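Local coordinates for protein (tenascin) (Gallus gallus, PDB 1QR4) that serves in extracellular-matrix adhesion and, through the fibronectin type III domains of this segment, probably binds heparin and contactin, at residues K11-S16 with I73-E78; L23-R28 with T87-S92; L39-P44 with R63-G68; T116-R119 with S124-V127; N163-S166 with E171-E174. All coordinates share one frame; numbering follows the deposited sequence.

Contact 1: residues K11-S16 with I73-E78; sequences KDLEVS and ISLVAE
The flat group at this contact is the peptide carbonyl of I73: L13 CD2 stands over one face of that peptide, 4.1 Å from I73 O, and almost the whole of this separation is height above the peptide plane. No aromatic ring or side-chain amide belongs to the touching pairs, and the remaining contact is purely aliphatic. The same L13 CD2 methyl rests against L75 CB at 4.1 Å, so one branch of one leucine straddles the step from I73 to L75. The L13 side chain leans beside its own carbonyl carbon, CG lying opposite the backbone N (chi1 179°), and this carries CD2 onto strand 70-78. L75 answers with the root of its side chain rather than its end, and the two leucines pass each other at a slant. Both CB atoms point across the gap, as does that of I73, while S74 between them turns its CB away, the alternation expected of an extended strand with one face inward. The CA atoms of L13 and L75 are 7.9 Å apart, too far for main-chain pairing, and the two segments together bury 150 Å². Around them, L13 also touches T87 and I89, and W27 receives both L13 and L75. The spacing and the inward leucines identify opposed sheets: strand 11-16 belongs to the three-stranded sheet and strand 70-78 to the four-stranded one, closing the hydrophobic interior of a fibronectin type III beta sandwich.

Contact 2: residues L23-R28 with T87-S92; sequences LSLRWR and TTIKGS
L23 and G91 mark the closest approach of the two backbones, CA to CA 7.6 Å, on strand segments that run nearly antiparallel at 157° with their axes 8.9 Å apart. L23 reaches over that gap with both branches. Its CD1 lies above the peptide plane of G91, 3.9 Å from G91 O, and its CD2 approaches the next carbonyl, with S92 O at 4.0 Å. The fork thus spans two successive peptides instead of meeting a side chain, because G91 has none and leaves its main chain open to the methyl groups. A first torsion of -77° sets L23 CG beside its backbone N and opposite the carbonyl carbon, extending the leucine across the interior. An axis separation this wide, with side chains filling it, is the face-to-face packing of a fibronectin type III sandwich: strand 22-28 is the middle strand of one sheet and strand 87-92 an outermost strand of the other. Further along, L25 CD2 comes to 4.4 Å from I89 CD1, a looser aliphatic touch made by the ends of both chains. The stem of L25 does not aim straight at strand 87-92; its end swings nearer. V15 touches both L23 and I89, linking the two pairs, and I73 packs on L25. K90, between I89 and G91, directs its CB to the outer face, consistent with its place in the putative heparin-binding site.

Contact 3: residues L39-P44 with R63-G68; sequences LTYVSP and RGLDAG
Two torsions bring Y41 and L65 together. Y41 CG stands between its own backbone N and carbonyl carbon (chi1 59°), which carries the ring from strand 36-42 toward the loop, while L65 CG lies beside its backbone N (chi1 -46°) and carries the leucine's end closer than its stem would suggest. The contact is made by a single methyl: L65 CD2 is 3.7 Å from Y41 CE2 and 4.1 Å from Y41 CZ, beside the hydroxyl-bearing end of the phenol. The two side chains pass at a slant, and the interaction is dispersive. The loop 63-68 links strand 59-63 of one sheet to strand 70-78 of the other, and its D66 N donates to Y71 OH in the tyrosine corner familiar from fibronectin type III domains. L65, just before D66, directs its CD2 end to Y41 of strand 36-42. Y41 OH lies near the main chain of R63, 4.2 Å from R63 O. Buried area is small, 74 Å², in keeping with a single leucine methyl meeting one corner of the phenol, at CE2 and CZ. Beyond the pair, L65 also packs on L23 and Y71, and Y41 on L62 and N49.

Contact 4: residues T116-R119 with S124-V127; sequences TPPR and SYRV
The loop carrying P117 and P118, between strands 111-115 and 124-131 of the second fibronectin type III domain, meets the phenol of Y125 from the strand that follows it. The hydroxyl end does most of the touching. P117 CB lies 3.7 Å from Y125 OH, with P117 CG a little farther at 4.0 Å, and the pyrrolidine side chain crosses the line of the tyrosine at about a right angle. The P118 and Y125 side chains come at each other from opposite directions: P118 CD is 3.8 Å from Y125 OH and sits at the ring's edge, near the ring plane, where Y125 CE1 is the next neighbour at 4.4 Å. Carbons of two successive prolines thus gather round one hydroxyl, making this van der Waals packing around a polar atom. Y125 spans a wide gap to get there, since the nearest CA atoms, those of P117 and Y125, are 9.8 Å apart. Its CG lies opposite the carbonyl carbon (chi1 -63°), and the CB points toward the loop, so the full length of the ring bridges the distance. The buried surface is correspondingly modest, 82 Å². Nearby, W115 meets the Y125 ring with planes inclined at about 55°, and P98 and S166 also touch this tyrosine. The result is a tyrosine of the four-stranded sheet reaching over to the loop that leads out of strand 111-115, an end-of-sandwich packing within the fibronectin type III fold.

Contact 5: residues N163-S166 with E171-E174; sequences NIIS and EESE
S173, followed from CB to OG, meets S166 at every step. Its CB is 4.0 Å from S166 O; beyond it, OG accepts a hydrogen bond from S166 N at 3.0 Å, with an N-H...O angle of 148°. OG reaches that amide because it stands between its own backbone N and carbonyl carbon (chi1 62°), folded back toward strand 159-168. The main chain supplies the second bond, S173 N to S166 O at 3.0 Å, the donor lying 19° from the carbonyl plane. S166 O takes a further approach from E172 CA, a CA-H...O contact of 3.1 Å. A hydroxyl therefore stands where a backbone carbonyl would normally receive the S166 amide, while S173 O turns instead to I165, 3.7 Å from its CG2. That same methyl touches E172 CB at 3.7 Å, a small aliphatic contact beside the polar pair. Outside the segments, S166 OG is hydrogen-bonded to G96 O, and S173 OG lies within weak hydrogen-bonding range of the same carbonyl, placing the pair against the chain that enters this domain. Regular main-chain pairing resumes between I164 and I176. With CA atoms of S166 and S173 only 5.3 Å apart, this is neighbouring-strand pairing in the beta hairpin of strands 159-168 and 171-181, interrupted where the second strand is broken and patched by a serine side chain.

Contacts 1 and 2 lie buried in the first domain, their centres about 5 Å apart, and both join its two sheets through leucine methyls resting on main chain and aliphatic carbons. Contacts 3, 4 and 5 are only partly buried. Contact 3 closes one end of the same sandwich, with L39 and L65 running into the leucines of contacts 1 and 2; a phenol takes the place of the carbonyl and aliphatic partners. Contacts 4 and 5, in the second domain with centres about 7 Å apart, sit on strands 124-131 and 159-168, neighbours in one sheet. Contact 4 resembles contact 3 in setting a tyrosine against a loop, whereas contact 5, within one sheet, is distinguished by hydrogen bonds.

Contact 1: residues K11-S16 with I73-E78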
# COMPACT_ATOMS: atom_id res chain seq x y z
N LYS A 11 4.11 -24.44 -9.04
CA LYS A 11 3.54 -24.68 -7.72
C LYS A 11 3.81 -23.55 -6.73
O LYS A 11 4.60 -22.65 -6.99
CB LYS A 11 4.05 -26.00 -7.15
CG LYS A 11 3.85 -27.18 -8.08
CD LYS A 11 4.16 -28.52 -7.41
CE LYS A 11 2.96 -29.06 -6.64
NZ LYS A 11 1.79 -29.31 -7.53
N ASP A 12 3.11 -23.61 -5.61
CA ASP A 12 3.20 -22.65 -4.52
C ASP A 12 3.39 -21.18 -4.85
O ASP A 12 4.38 -20.57 -4.47
CB ASP A 12 4.22 -23.11 -3.48
CG ASP A 12 3.83 -24.43 -2.84
OD1 ASP A 12 2.94 -24.43 -1.96
OD2 ASP A 12 4.39 -25.48 -3.25
N LEU A 13 2.40 -20.62 -5.54
CA LEU A 13 2.41 -19.22 -5.90
C LEU A 13 1.91 -18.42 -4.69
O LEU A 13 0.77 -18.57 -4.25
CB LEU A 13 1.49 -18.98 -7.09
CG LEU A 13 1.35 -17.54 -7.61
CD1 LEU A 13 2.70 -17.01 -8.09
CD2 LEU A 13 0.32 -17.48 -8.75
N GLU A 14 2.81 -17.61 -4.13
CA GLU A 14 2.48 -16.78 -2.97
C GLU A 14 2.87 -15.31 -3.19
O GLU A 14 3.83 -15.02 -3.92
CB GLU A 14 3.14 -17.32 -1.70
CG GLU A 14 4.67 -17.36 -1.74
CD GLU A 14 5.29 -17.65 -0.37
OE1 GLU A 14 4.80 -17.09 0.65
OE2 GLU A 14 6.26 -18.44 -0.31
N VAL A 15 2.10 -14.40 -2.60
CA VAL A 15 2.35 -12.96 -2.69
C VAL A 15 2.86 -12.43 -1.35
O VAL A 15 2.30 -12.71 -0.29
CB VAL A 15 1.09 -12.21 -3.12
CG1 VAL A 15 -0.08 -12.62 -2.26
CG2 VAL A 15 1.31 -10.73 -3.01
N SER A 16 3.94 -11.66 -1.41
CA SER A 16 4.55 -11.09 -0.21
C SER A 16 4.78 -9.58 -0.34
O SER A 16 4.60 -9.00 -1.42
CB SER A 16 5.89 -11.81 0.06
OG SER A 16 6.47 -11.42 1.29
N ILE A 73 -4.47 -13.15 -9.38
CA ILE A 73 -3.22 -13.38 -10.08
C ILE A 73 -3.09 -14.85 -10.46
O ILE A 73 -3.28 -15.73 -9.64
CB ILE A 73 -1.98 -12.97 -9.23
CG1 ILE A 73 -2.09 -11.50 -8.82
CG2 ILE A 73 -0.69 -13.14 -10.03
CD1 ILE A 73 -1.17 -11.08 -7.69
N SER A 74 -2.75 -15.09 -11.73
CA SER A 74 -2.54 -16.44 -12.23
C SER A 74 -1.30 -16.55 -13.10
O SER A 74 -1.04 -15.74 -13.99
CB SER A 74 -3.78 -16.98 -12.97
OG SER A 74 -4.15 -16.13 -14.04
N LEU A 75 -0.52 -17.58 -12.81
CA LEU A 75 0.71 -17.86 -13.52
C LEU A 75 0.57 -19.19 -14.24
O LEU A 75 -0.04 -20.12 -13.72
CB LEU A 75 1.86 -17.94 -12.52
CG LEU A 75 3.23 -18.06 -13.14
CD1 LEU A 75 3.57 -16.78 -13.87
CD2 LEU A 75 4.21 -18.31 -12.05
N VAL A 76 1.19 -19.27 -15.40
CA VAL A 76 1.14 -20.47 -16.22
C VAL A 76 2.44 -20.65 -16.99
O VAL A 76 3.03 -19.68 -17.46
CB VAL A 76 -0.05 -20.40 -17.21
CG1 VAL A 76 -0.02 -19.10 -17.97
CG2 VAL A 76 -0.01 -21.56 -18.17
N ALA A 77 2.88 -21.90 -17.11
CA ALA A 77 4.09 -22.23 -17.86
C ALA A 77 3.73 -22.55 -19.33
O ALA A 77 2.94 -23.45 -19.60
CB ALA A 77 4.82 -23.41 -17.20
N GLU A 78 4.23 -21.74 -20.25
CA GLU A 78 3.99 -21.93 -21.67
C GLU A 78 5.11 -22.83 -22.18
O GLU A 78 6.27 -22.41 -22.25
CB GLU A 78 4.00 -20.60 -22.42
CG GLU A 78 2.90 -19.61 -21.99
CD GLU A 78 2.82 -18.34 -22.87
OE1 GLU A 78 3.65 -18.17 -23.78
OE2 GLU A 78 1.91 -17.51 -22.64

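Contact 2: residues L23-R28 with T87-S92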
# COMPACT_ATOMS: atom_id res chain seq x y z
N LEU A 23 3.25 -5.70 -5.63
CA LEU A 23 3.05 -6.99 -5.01
C LEU A 23 4.24 -7.80 -5.41
O LEU A 23 4.69 -7.73 -6.56
CB LEU A 23 1.79 -7.67 -5.51
CG LEU A 23 0.50 -7.12 -4.91
CD1 LEU A 23 -0.69 -7.71 -5.65
CD2 LEU A 23 0.42 -7.43 -3.42
N SER A 24 4.80 -8.53 -4.46
CA SER A 24 5.96 -9.37 -4.70
C SER A 24 5.53 -10.84 -4.86
O SER A 24 4.96 -11.45 -3.94
CB SER A 24 6.94 -9.20 -3.55
OG SER A 24 8.11 -9.95 -3.80
N LEU A 25 5.77 -11.40 -6.03
CA LEU A 25 5.39 -12.78 -6.32
C LEU A 25 6.54 -13.77 -6.24
O LEU A 25 7.67 -13.49 -6.68
CB LEU A 25 4.76 -12.86 -7.70
CG LEU A 25 3.58 -11.93 -7.97
CD1 LEU A 25 3.26 -11.94 -9.45
CD2 LEU A 25 2.38 -12.35 -7.15
N ARG A 26 6.23 -14.96 -5.73
CA ARG A 26 7.21 -16.03 -5.61
C ARG A 26 6.52 -17.38 -5.83
O ARG A 26 5.39 -17.58 -5.40
CB ARG A 26 7.89 -15.97 -4.25
CG ARG A 26 9.12 -16.81 -4.16
CD ARG A 26 9.94 -16.40 -2.96
NE ARG A 26 10.99 -17.37 -2.72
CZ ARG A 26 11.00 -18.22 -1.70
NH1 ARG A 26 10.01 -18.22 -0.82
NH2 ARG A 26 12.00 -19.10 -1.59
N TRP A 27 7.22 -18.29 -6.50
CA TRP A 27 6.69 -19.61 -6.81
C TRP A 27 7.77 -20.64 -7.10
O TRP A 27 8.95 -20.31 -7.20
CB TRP A 27 5.82 -19.53 -8.06
CG TRP A 27 6.61 -19.16 -9.25
CD1 TRP A 27 7.26 -20.00 -10.09
CD2 TRP A 27 6.87 -17.84 -9.72
NE1 TRP A 27 7.92 -19.29 -11.07
CE2 TRP A 27 7.70 -17.95 -10.86
CE3 TRP A 27 6.50 -16.56 -9.28
CZ2 TRP A 27 8.16 -16.85 -11.57
CZ3 TRP A 27 6.96 -15.45 -9.99
CH2 TRP A 27 7.79 -15.61 -11.12
N ARG A 28 7.33 -21.88 -7.30
CA ARG A 28 8.23 -22.96 -7.61
C ARG A 28 8.26 -23.19 -9.10
O ARG A 28 7.23 -23.10 -9.77
CB ARG A 28 7.85 -24.24 -6.91
CG ARG A 28 8.63 -24.47 -5.65
CD ARG A 28 8.74 -25.94 -5.39
NE ARG A 28 9.33 -26.22 -4.09
CZ ARG A 28 8.85 -25.77 -2.93
NH1 ARG A 28 7.76 -25.00 -2.89
NH2 ARG A 28 9.46 -26.10 -1.79
N THR A 87 -2.01 -21.58 -12.13
CA THR A 87 -1.84 -21.59 -10.69
C THR A 87 -2.40 -20.22 -10.28
O THR A 87 -1.96 -19.19 -10.79
CB THR A 87 -0.39 -21.74 -10.31
OG1 THR A 87 0.13 -22.89 -10.99
CG2 THR A 87 -0.24 -21.96 -8.82
N THR A 88 -3.39 -20.21 -9.40
CA THR A 88 -4.02 -18.95 -9.03
C THR A 88 -4.05 -18.56 -7.56
O THR A 88 -4.12 -19.41 -6.67
CB THR A 88 -5.46 -18.91 -9.57
OG1 THR A 88 -5.43 -18.96 -11.00
CG2 THR A 88 -6.18 -17.65 -9.13
N ILE A 89 -3.96 -17.25 -7.34
CA ILE A 89 -4.02 -16.66 -6.01
C ILE A 89 -4.58 -15.25 -6.13
O ILE A 89 -4.63 -14.66 -7.22
CB ILE A 89 -2.64 -16.50 -5.30
CG1 ILE A 89 -1.71 -15.62 -6.14
CG2 ILE A 89 -2.04 -17.83 -4.96
CD1 ILE A 89 -0.71 -14.83 -5.32
N LYS A 90 -4.96 -14.71 -4.97
CA LYS A 90 -5.48 -13.37 -4.87
C LYS A 90 -4.58 -12.57 -3.95
O LYS A 90 -4.03 -13.08 -2.96
CB LYS A 90 -6.91 -13.37 -4.34
CG LYS A 90 -7.92 -13.91 -5.32
CD LYS A 90 -9.33 -13.85 -4.76
CE LYS A 90 -10.34 -14.36 -5.77
NZ LYS A 90 -10.02 -15.74 -6.21
N GLY A 91 -4.38 -11.32 -4.31
CA GLY A 91 -3.55 -10.43 -3.52
C GLY A 91 -4.10 -9.04 -3.70
O GLY A 91 -4.43 -8.62 -4.81
N SER A 92 -4.28 -8.35 -2.59
CA SER A 92 -4.79 -7.00 -2.63
C SER A 92 -3.69 -6.05 -2.19
O SER A 92 -2.87 -6.39 -1.34
CB SER A 92 -6.00 -6.88 -1.72
OG SER A 92 -5.72 -7.43 -0.45

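Contact 3: residues L39-P44 with R63-G68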
# COMPACT_ATOMS: atom_id res chain seq x y z
N LEU A 39 2.17 -14.28 -16.92
CA LEU A 39 1.50 -13.84 -15.71
C LEU A 39 0.37 -12.94 -16.11
O LEU A 39 0.58 -12.00 -16.87
CB LEU A 39 2.48 -13.05 -14.85
CG LEU A 39 1.96 -12.35 -13.60
CD1 LEU A 39 1.58 -13.38 -12.59
CD2 LEU A 39 3.04 -11.45 -13.02
N THR A 40 -0.84 -13.29 -15.70
CA THR A 40 -2.00 -12.46 -15.98
C THR A 40 -2.58 -12.10 -14.63
O THR A 40 -2.43 -12.84 -13.66
CB THR A 40 -3.07 -13.17 -16.84
OG1 THR A 40 -3.43 -14.41 -16.22
CG2 THR A 40 -2.55 -13.46 -18.24
N TYR A 41 -3.17 -10.92 -14.54
CA TYR A 41 -3.78 -10.47 -13.31
C TYR A 41 -4.89 -9.53 -13.72
O TYR A 41 -4.69 -8.68 -14.58
CB TYR A 41 -2.77 -9.74 -12.41
CG TYR A 41 -2.11 -8.51 -13.03
CD1 TYR A 41 -0.93 -8.62 -13.76
CD2 TYR A 41 -2.65 -7.23 -12.82
CE1 TYR A 41 -0.30 -7.49 -14.27
CE2 TYR A 41 -2.02 -6.10 -13.33
CZ TYR A 41 -0.84 -6.23 -14.05
OH TYR A 41 -0.20 -5.12 -14.56
N VAL A 42 -6.07 -9.72 -13.15
CA VAL A 42 -7.18 -8.86 -13.51
C VAL A 42 -7.65 -8.07 -12.31
O VAL A 42 -7.52 -8.53 -11.18
CB VAL A 42 -8.36 -9.68 -14.17
CG1 VAL A 42 -7.81 -10.89 -14.91
CG2 VAL A 42 -9.38 -10.11 -13.15
N SER A 43 -8.13 -6.86 -12.55
CA SER A 43 -8.61 -6.01 -11.48
C SER A 43 -10.10 -6.24 -11.33
O SER A 43 -10.70 -6.95 -12.12
CB SER A 43 -8.37 -4.53 -11.81
OG SER A 43 -9.24 -4.07 -12.82
N PRO A 44 -10.70 -5.64 -10.30
CA PRO A 44 -12.13 -5.78 -10.05
C PRO A 44 -13.01 -5.29 -11.20
O PRO A 44 -14.21 -5.56 -11.24
CB PRO A 44 -12.33 -4.96 -8.78
CG PRO A 44 -11.06 -5.24 -8.04
CD PRO A 44 -10.03 -5.05 -9.13
N ARG A 63 4.25 -4.52 -10.58
CA ARG A 63 4.14 -3.08 -10.38
C ARG A 63 3.08 -2.39 -11.25
O ARG A 63 2.59 -2.94 -12.25
CB ARG A 63 5.50 -2.42 -10.64
CG ARG A 63 6.60 -2.79 -9.65
CD ARG A 63 7.97 -2.36 -10.16
NE ARG A 63 8.40 -3.16 -11.30
CZ ARG A 63 9.49 -3.93 -11.31
NH1 ARG A 63 10.26 -4.01 -10.24
NH2 ARG A 63 9.78 -4.66 -12.39
N GLY A 64 2.76 -1.15 -10.87
CA GLY A 64 1.80 -0.37 -11.62
C GLY A 64 0.36 -0.64 -11.25
O GLY A 64 -0.56 -0.37 -12.02
N LEU A 65 0.17 -1.12 -10.03
CA LEU A 65 -1.15 -1.44 -9.53
C LEU A 65 -1.81 -0.26 -8.81
O LEU A 65 -1.17 0.76 -8.57
CB LEU A 65 -1.04 -2.65 -8.59
CG LEU A 65 -0.19 -3.83 -9.09
CD1 LEU A 65 -0.24 -4.95 -8.07
CD2 LEU A 65 -0.69 -4.31 -10.44
N ASP A 66 -3.10 -0.38 -8.51
CA ASP A 66 -3.83 0.66 -7.80
C ASP A 66 -3.82 0.31 -6.30
O ASP A 66 -3.52 -0.82 -5.94
CB ASP A 66 -5.25 0.81 -8.36
CG ASP A 66 -5.25 1.28 -9.82
OD1 ASP A 66 -4.17 1.31 -10.45
OD2 ASP A 66 -6.34 1.61 -10.34
N ALA A 67 -4.10 1.30 -5.45
CA ALA A 67 -4.06 1.09 -4.00
C ALA A 67 -5.31 0.45 -3.39
O ALA A 67 -6.43 0.70 -3.84
CB ALA A 67 -3.76 2.39 -3.31
N GLY A 68 -5.11 -0.33 -2.34
CA GLY A 68 -6.21 -0.99 -1.66
C GLY A 68 -7.15 -1.61 -2.66
O GLY A 68 -8.32 -1.28 -2.69

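Contact 4: residues T116-R119 with S124-V127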
# COMPACT_ATOMS: atom_id res chain seq x y z
N THR A 116 -3.42 15.98 1.94
CA THR A 116 -4.10 15.77 0.68
C THR A 116 -4.43 14.28 0.53
O THR A 116 -3.57 13.41 0.62
CB THR A 116 -3.32 16.34 -0.54
OG1 THR A 116 -2.28 15.43 -0.93
CG2 THR A 116 -2.71 17.70 -0.20
N PRO A 117 -5.73 13.99 0.40
CA PRO A 117 -6.33 12.67 0.25
C PRO A 117 -5.83 11.89 -0.94
O PRO A 117 -5.58 12.45 -2.02
CB PRO A 117 -7.81 13.00 0.07
CG PRO A 117 -7.96 14.23 0.88
CD PRO A 117 -6.78 15.01 0.43
N PRO A 118 -5.69 10.57 -0.77
CA PRO A 118 -5.23 9.63 -1.79
C PRO A 118 -6.38 9.25 -2.74
O PRO A 118 -7.55 9.54 -2.46
CB PRO A 118 -4.79 8.43 -0.95
CG PRO A 118 -5.80 8.44 0.17
CD PRO A 118 -5.85 9.90 0.54
N ARG A 119 -6.02 8.64 -3.87
CA ARG A 119 -7.00 8.18 -4.86
C ARG A 119 -7.32 6.74 -4.48
O ARG A 119 -6.92 5.79 -5.16
CB ARG A 119 -6.44 8.24 -6.29
CG ARG A 119 -6.30 9.66 -6.86
CD ARG A 119 -7.65 10.32 -7.11
NE ARG A 119 -8.42 9.66 -8.17
CZ ARG A 119 -8.79 10.25 -9.30
NH1 ARG A 119 -8.48 11.52 -9.52
NH2 ARG A 119 -9.48 9.57 -10.21
N SER A 124 -11.23 6.38 7.44
CA SER A 124 -10.72 7.35 8.41
C SER A 124 -9.20 7.61 8.29
O SER A 124 -8.54 7.07 7.40
CB SER A 124 -11.06 6.90 9.84
OG SER A 124 -10.53 5.62 10.13
N TYR A 125 -8.67 8.46 9.17
CA TYR A 125 -7.24 8.78 9.19
C TYR A 125 -6.75 8.78 10.63
O TYR A 125 -7.43 9.29 11.51
CB TYR A 125 -6.97 10.17 8.63
CG TYR A 125 -7.35 10.38 7.19
CD1 TYR A 125 -6.49 9.99 6.17
CD2 TYR A 125 -8.55 10.98 6.84
CE1 TYR A 125 -6.81 10.21 4.83
CE2 TYR A 125 -8.89 11.20 5.51
CZ TYR A 125 -8.02 10.81 4.51
OH TYR A 125 -8.34 11.03 3.20
N ARG A 126 -5.58 8.18 10.89
CA ARG A 126 -5.03 8.20 12.24
C ARG A 126 -3.85 9.17 12.31
O ARG A 126 -2.76 8.92 11.76
CB ARG A 126 -4.64 6.79 12.72
CG ARG A 126 -5.61 6.24 13.76
CD ARG A 126 -5.03 5.05 14.53
NE ARG A 126 -5.19 3.78 13.82
CZ ARG A 126 -6.35 3.12 13.72
NH1 ARG A 126 -7.45 3.61 14.28
NH2 ARG A 126 -6.39 1.97 13.07
N VAL A 127 -4.11 10.33 12.92
CA VAL A 127 -3.13 11.39 13.09
C VAL A 127 -2.45 11.29 14.44
O VAL A 127 -3.05 11.59 15.46
CB VAL A 127 -3.79 12.79 13.01
CG1 VAL A 127 -2.74 13.87 13.09
CG2 VAL A 127 -4.60 12.92 11.73

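Contact 5: residues N163-S166 with E171-E174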
# COMPACT_ATOMS: atom_id res chain seq x y z
N ASN A 163 2.57 12.16 12.35
CA ASN A 163 2.28 11.11 11.38
C ASN A 163 0.79 11.02 11.10
O ASN A 163 -0.04 11.22 11.98
CB ASN A 163 2.74 9.77 11.94
CG ASN A 163 4.17 9.81 12.46
OD1 ASN A 163 4.41 9.77 13.67
ND2 ASN A 163 5.13 9.86 11.54
N ILE A 164 0.47 10.72 9.85
CA ILE A 164 -0.91 10.58 9.42
C ILE A 164 -1.01 9.27 8.63
O ILE A 164 -0.17 8.99 7.76
CB ILE A 164 -1.36 11.76 8.55
CG1 ILE A 164 -1.23 13.05 9.36
CG2 ILE A 164 -2.80 11.56 8.09
CD1 ILE A 164 -1.54 14.31 8.57
N ILE A 165 -2.02 8.46 8.95
CA ILE A 165 -2.22 7.17 8.30
C ILE A 165 -3.65 7.03 7.83
O ILE A 165 -4.56 7.48 8.51
CB ILE A 165 -1.95 6.04 9.31
CG1 ILE A 165 -0.46 5.89 9.55
CG2 ILE A 165 -2.53 4.73 8.84
CD1 ILE A 165 -0.11 4.91 10.65
N SER A 166 -3.84 6.43 6.65
CA SER A 166 -5.19 6.18 6.11
C SER A 166 -5.68 4.84 6.64
O SER A 166 -4.88 3.90 6.79
CB SER A 166 -5.18 6.09 4.60
OG SER A 166 -4.68 7.26 4.02
N GLU A 171 -7.44 -2.24 7.34
CA GLU A 171 -6.22 -1.90 6.64
C GLU A 171 -5.79 -0.48 6.95
O GLU A 171 -6.62 0.44 7.00
CB GLU A 171 -6.40 -2.08 5.13
CG GLU A 171 -6.60 -3.52 4.70
CD GLU A 171 -5.48 -4.43 5.20
OE1 GLU A 171 -4.41 -4.47 4.54
OE2 GLU A 171 -5.67 -5.10 6.24
N GLU A 172 -4.51 -0.32 7.22
CA GLU A 172 -3.94 0.98 7.50
C GLU A 172 -2.66 1.16 6.72
O GLU A 172 -1.71 0.38 6.85
CB GLU A 172 -3.72 1.18 8.99
CG GLU A 172 -2.67 0.31 9.59
CD GLU A 172 -2.53 0.58 11.06
OE1 GLU A 172 -3.49 1.09 11.68
OE2 GLU A 172 -1.45 0.28 11.61
N SER A 173 -2.65 2.19 5.89
CA SER A 173 -1.52 2.49 5.03
C SER A 173 -0.22 2.87 5.71
O SER A 173 -0.05 2.76 6.93
CB SER A 173 -1.91 3.60 4.07
OG SER A 173 -2.22 4.78 4.79
N GLU A 174 0.74 3.22 4.86
CA GLU A 174 2.04 3.70 5.28
C GLU A 174 1.80 5.15 5.70
O GLU A 174 1.00 5.87 5.07
CB GLU A 174 3.02 3.60 4.13
CG GLU A 174 3.61 2.23 4.01
CD GLU A 174 4.24 1.79 5.31
OE1 GLU A 174 5.29 2.36 5.67
OE2 GLU A 174 3.67 0.91 6.00